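Local structure of putative lipoprotein YcdA (Bacillus subtilis subsp. subtilis str. 168, 4R4G) at residues 9-13 with 14-18; 254-257 with 258-262. The protein is of unknown function but is probably a membrane-anchored lipoprotein of the cell surface, built from an Ig-like N-terminal domain and an alpha/beta C-terminal domain. All blocks are in the same frame, centred on the assembly; numbering follows the deposited sequence.

Contact 1. Residues 9-13 with 14-18; sequences EKSSD and IAQVK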
loop_
_atom_site.group_PDB
_atom_site.type_symbol
_atom_site.label_atom_id
_atom_site.label_comp_id
_atom_site.label_asym_id
_atom_site.label_seq_id
_atom_site.Cartn_x
_atom_site.Cartn_y
_atom_site.Cartn_z
ATOM N N GLU A 9 -1.522 29.441 17.132
ATOM C CA GLU A 9 -1.257 29.577 18.563
ATOM C C GLU A 9 -2.322 30.446 19.160
ATOM O O GLU A 9 -2.545 31.549 18.674
ATOM C CB GLU A 9 0.148 30.150 18.836
ATOM C CG GLU A 9 0.507 30.218 20.314
ATOM C CD GLU A 9 1.823 30.899 20.632
ATOM O OE1 GLU A 9 2.879 30.382 20.201
ATOM O OE2 GLU A 9 1.801 31.921 21.356
ATOM N N LYS A 10 -3.028 29.931 20.160
ATOM C CA LYS A 10 -4.083 30.654 20.858
ATOM C C LYS A 10 -3.993 30.305 22.314
ATOM O O LYS A 10 -3.417 29.276 22.672
ATOM C CB LYS A 10 -5.482 30.358 20.285
ATOM C CG LYS A 10 -5.753 31.025 18.938
ATOM C CD LYS A 10 -7.195 30.930 18.487
ATOM C CE LYS A 10 -7.342 31.215 17.009
ATOM N NZ LYS A 10 -8.665 31.817 16.689
ATOM N N SER A 11 -4.524 31.173 23.163
ATOM C CA SER A 11 -4.452 30.964 24.596
ATOM C C SER A 11 -5.570 31.636 25.354
ATOM O O SER A 11 -6.177 32.606 24.901
ATOM C CB SER A 11 -3.122 31.483 25.143
ATOM O OG SER A 11 -2.765 32.711 24.533
ATOM N N SER A 12 -5.844 31.067 26.515
ATOM C CA SER A 12 -6.741 31.580 27.519
ATOM C C SER A 12 -5.843 31.890 28.711
ATOM O O SER A 12 -4.632 31.635 28.645
ATOM C CB SER A 12 -7.850 30.584 27.843
ATOM O OG SER A 12 -7.365 29.489 28.600
ATOM N N ASP A 13 -6.406 32.432 29.784
ATOM C CA ASP A 13 -5.626 32.769 30.969
ATOM C C ASP A 13 -5.113 31.506 31.701
ATOM O O ASP A 13 -4.140 31.610 32.462
ATOM C CB ASP A 13 -6.449 33.677 31.929
ATOM C CG ASP A 13 -7.854 33.204 32.315
ATOM O OD1 ASP A 13 -8.506 32.492 31.489
ATOM O OD2 ASP A 13 -8.333 33.597 33.406
ATOM N N ILE A 14 -5.732 30.321 31.442
ATOM C CA ILE A 14 -5.360 29.089 32.140
ATOM C C ILE A 14 -4.529 28.106 31.285
ATOM O O ILE A 14 -3.791 27.317 31.873
ATOM C CB ILE A 14 -6.566 28.383 32.810
ATOM C CG1 ILE A 14 -7.469 27.663 31.827
ATOM C CG2 ILE A 14 -7.345 29.324 33.750
ATOM C CD1 ILE A 14 -8.220 26.635 32.506
ATOM N N ALA A 15 -4.601 28.161 29.938
ATOM C CA ALA A 15 -3.787 27.278 29.087
ATOM C C ALA A 15 -3.437 27.919 27.745
ATOM O O ALA A 15 -4.150 28.809 27.283
ATOM C CB ALA A 15 -4.500 25.956 28.854
ATOM N N GLN A 16 -2.326 27.471 27.129
ATOM C CA GLN A 16 -1.886 27.933 25.815
ATOM C C GLN A 16 -1.735 26.729 24.894
ATOM O O GLN A 16 -0.998 25.792 25.213
ATOM C CB GLN A 16 -0.580 28.751 25.878
ATOM C CG GLN A 16 -0.138 29.284 24.500
ATOM C CD GLN A 16 1.318 29.668 24.399
ATOM O OE1 GLN A 16 1.656 30.840 24.175
ATOM N NE2 GLN A 16 2.209 28.687 24.508
ATOM N N VAL A 17 -2.435 26.752 23.750
ATOM C CA VAL A 17 -2.384 25.640 22.812
ATOM C C VAL A 17 -1.702 26.089 21.531
ATOM O O VAL A 17 -2.011 27.151 20.995
ATOM C CB VAL A 17 -3.793 25.050 22.547
ATOM C CG1 VAL A 17 -3.728 23.805 21.671
ATOM C CG2 VAL A 17 -4.503 24.740 23.854
ATOM N N LYS A 18 -0.768 25.270 21.060
ATOM C CA LYS A 18 -0.029 25.496 19.832
ATOM C C LYS A 18 -0.211 24.296 18.947
ATOM O O LYS A 18 -0.017 23.172 19.409
ATOM C CB LYS A 18 1.476 25.727 20.115
ATOM C CG LYS A 18 1.790 26.653 21.303
ATOM C CD LYS A 18 3.278 27.016 21.397
ATOM C CE LYS A 18 3.910 26.535 22.680
ATOM N NZ LYS A 18 4.876 27.527 23.222
#

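Contact 2. Residues 254-257 with 258-262; sequences DKVK and DYYSK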
loop_
_atom_site.group_PDB
_atom_site.type_symbol
_atom_site.label_atom_id
_atom_site.label_comp_id
_atom_site.label_asym_id
_atom_site.label_seq_id
_atom_site.Cartn_x
_atom_site.Cartn_y
_atom_site.Cartn_z
ATOM N N ASP A 254 -4.086 -29.801 -28.009
ATOM C CA ASP A 254 -4.607 -29.714 -29.378
ATOM C C ASP A 254 -3.511 -29.321 -30.380
ATOM O O ASP A 254 -3.527 -29.812 -31.498
ATOM C CB ASP A 254 -5.824 -28.754 -29.486
ATOM C CG ASP A 254 -7.059 -29.113 -28.646
ATOM O OD1 ASP A 254 -7.384 -30.321 -28.530
ATOM O OD2 ASP A 254 -7.719 -28.189 -28.137
ATOM N N LYS A 255 -2.554 -28.486 -29.988
ATOM C CA LYS A 255 -1.480 -28.085 -30.897
ATOM C C LYS A 255 -0.463 -29.225 -31.068
ATOM O O LYS A 255 0.119 -29.390 -32.152
ATOM C CB LYS A 255 -0.803 -26.797 -30.399
ATOM C CG LYS A 255 -1.384 -25.519 -31.011
ATOM C CD LYS A 255 -0.539 -25.085 -32.200
ATOM C CE LYS A 255 -0.751 -23.662 -32.645
ATOM N NZ LYS A 255 0.266 -23.257 -33.663
ATOM N N VAL A 256 -0.288 -30.022 -29.985
ATOM C CA VAL A 256 0.595 -31.192 -29.903
ATOM C C VAL A 256 0.015 -32.270 -30.806
ATOM O O VAL A 256 0.764 -32.854 -31.582
ATOM C CB VAL A 256 0.801 -31.679 -28.430
ATOM C CG1 VAL A 256 1.289 -33.128 -28.360
ATOM C CG2 VAL A 256 1.764 -30.768 -27.678
ATOM N N LYS A 257 -1.320 -32.517 -30.715
ATOM C CA LYS A 257 -2.027 -33.498 -31.554
ATOM C C LYS A 257 -1.897 -33.107 -33.031
ATOM O O LYS A 257 -1.579 -33.959 -33.856
ATOM C CB LYS A 257 -3.509 -33.623 -31.156
ATOM C CG LYS A 257 -3.773 -34.417 -29.879
ATOM C CD LYS A 257 -5.270 -34.486 -29.591
ATOM C CE LYS A 257 -5.588 -34.806 -28.152
ATOM N NZ LYS A 257 -7.026 -34.579 -27.845
ATOM N N ASP A 258 -2.063 -31.802 -33.337
ATOM C CA ASP A 258 -1.938 -31.204 -34.672
ATOM C C ASP A 258 -0.525 -31.414 -35.257
ATOM O O ASP A 258 -0.382 -31.366 -36.473
ATOM C CB ASP A 258 -2.275 -29.699 -34.612
ATOM C CG ASP A 258 -2.713 -29.097 -35.934
ATOM O OD1 ASP A 258 -1.862 -28.972 -36.843
ATOM O OD2 ASP A 258 -3.894 -28.715 -36.046
ATOM N N TYR A 259 0.499 -31.656 -34.386
ATOM C CA TYR A 259 1.916 -31.935 -34.703
ATOM C C TYR A 259 2.171 -33.455 -34.909
ATOM O O TYR A 259 3.157 -33.833 -35.552
ATOM C CB TYR A 259 2.806 -31.384 -33.580
ATOM C CG TYR A 259 4.275 -31.744 -33.641
ATOM C CD1 TYR A 259 5.139 -31.088 -34.515
ATOM C CD2 TYR A 259 4.822 -32.674 -32.761
ATOM C CE1 TYR A 259 6.501 -31.382 -34.544
ATOM C CE2 TYR A 259 6.185 -32.971 -32.775
ATOM C CZ TYR A 259 7.022 -32.320 -33.666
ATOM O OH TYR A 259 8.368 -32.602 -33.679
ATOM N N TYR A 260 1.300 -34.308 -34.322
ATOM C CA TYR A 260 1.315 -35.765 -34.483
ATOM C C TYR A 260 0.547 -36.101 -35.774
ATOM O O TYR A 260 0.972 -37.010 -36.495
ATOM C CB TYR A 260 0.742 -36.501 -33.250
ATOM C CG TYR A 260 1.755 -36.773 -32.152
ATOM C CD1 TYR A 260 2.898 -37.533 -32.399
ATOM C CD2 TYR A 260 1.537 -36.328 -30.850
ATOM C CE1 TYR A 260 3.823 -37.800 -31.389
ATOM C CE2 TYR A 260 2.455 -36.590 -29.831
ATOM C CZ TYR A 260 3.600 -37.322 -30.106
ATOM O OH TYR A 260 4.502 -37.597 -29.107
ATOM N N SER A 261 -0.562 -35.324 -36.074
ATOM C CA SER A 261 -1.376 -35.455 -37.295
ATOM C C SER A 261 -0.542 -35.047 -38.526
ATOM O O SER A 261 -0.867 -35.439 -39.657
ATOM C CB SER A 261 -2.651 -34.617 -37.202
ATOM O OG SER A 261 -3.687 -35.290 -36.503
ATOM N N LYS A 262 0.558 -34.279 -38.287
ATOM C CA LYS A 262 1.557 -33.802 -39.246
ATOM C C LYS A 262 2.617 -34.919 -39.444
ATOM O O LYS A 262 2.610 -35.630 -40.460
ATOM C CB LYS A 262 2.241 -32.511 -38.708
ATOM C CG LYS A 262 1.579 -31.165 -39.001
ATOM C CD LYS A 262 2.481 -29.992 -38.526
ATOM C CE LYS A 262 2.003 -29.264 -37.279
ATOM N NZ LYS A 262 3.118 -28.580 -36.558
#

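Contact 1. Residues 9-13 with 14-18
E9 and K18 face each other at the open end of a beta hairpin, where strand 9-11 folds back antiparallel on the start of strand 16-25 and forms the outermost strand of one sheet of the Ig-like domain. E9, K18, S11 and Q16 lie on one face; K10 and V17 lie on the other, against V125 and F127 of strand 125-130 in the second sheet.

E9 can be followed outward. From CB, its CG swings anti to the backbone N (chi1 -176°) and comes alongside the K18 chain, with E9 CG 3.9 Å from K18 CG. The E9 carboxylate then parts its contacts: OE1 lies 3.6 Å from K18 CD, while OE2 leans toward the end of Q16, the carboxylate and amide planes turned 44° apart. K18 NZ stays 4.6 Å from E9 OE1, so the opposite charges are near without touching.

Between the strands, K10 and V17 form the hydrogen-bonded pair: K10 N reaches V17 O at 3.1 Å and V17 N reaches K10 O at 2.9 Å. Next to them, S11 CB packs on Q16 CG at 3.8 Å. The turn is closed by S12 N giving a bond to A15 O (2.9 Å). The S12 hydroxyl has its main partner elsewhere, in K123 O, but with chi1 at 73° OG sits between its own N and carbonyl carbon and also receives two weak bonds, from I14 N and, at 3.3 Å, from A15 N to S12 OG.

Contact 2. Residues 254-257 with 258-262
V256 and Y260 lie side by side near the end of helix 248-260, one turn apart and pointing the same way; the helix belongs to the C-terminal alpha/beta domain, of the DUF5105 family. The methyl CG1 of V256 lies against CD2 and CE2 of Y260, 3.9 Å from CE2. V256 CG1 is anti to the backbone N (chi1 160°), which carries this methyl forward to the tyrosine. Y260 also touches A271 of helix 268-283.

Y259 takes a different course. Its CB stays close to the backbone, 3.2 Å from V256 O, and with CG also anti to N (chi1 172°) the ring leads away from the preceding turn. There it stacks with Y274 of helix 268-283, and K262 NZ lies at its edge, in the ring plane. The two tyrosines thus both serve the packing of this helix against the next one. K257 extends in another direction, to a salt bridge with E253.

Under these side chains the backbone bonding changes character. D258 N bonds to D254 O at 3.1 Å in the ordinary i to i+4 pattern. Y259 N bonds to V256 O, three residues back, from above the carbonyl plane, and Y260 N adds only a weak bond to the same oxygen. K257 O accepts twice: S261 N comes nearly straight in at 2.8 Å, and Y260 N from above the carbonyl plane at 2.9 Å. Each of V256 O and K257 O is thus approached by two N-H groups, one of those on V256 O only weakly. This mixture of i+3 and i+4 bonds is consistent with a last turn held less regularly than the one before, and joined to its neighbour by aromatic and aliphatic contacts.

Overall arrangement
Both contacts are local and lie at the surface, yet they sit on opposite sides of the chain's centre, their own centres about 85 Å apart and their nearest atoms about 70 Å apart. Contact 1 joins strands 9-11 and 16-25, in the DUF4352 range; contact 2 lies in helix 248-260, in the DUF5105 range. In contact 1 the backbone ties two strands of an edge hairpin, and A15 and V17 are buried toward the second sheet. Contact 2 stays within a single helix and none of its touching residues is buried; its tyrosines reach across to helix 268-283. Strand pairing and a turn closed by S12 N to A15 O thus contrast with mixed i+3 and i+4 helical bonds and ring packing.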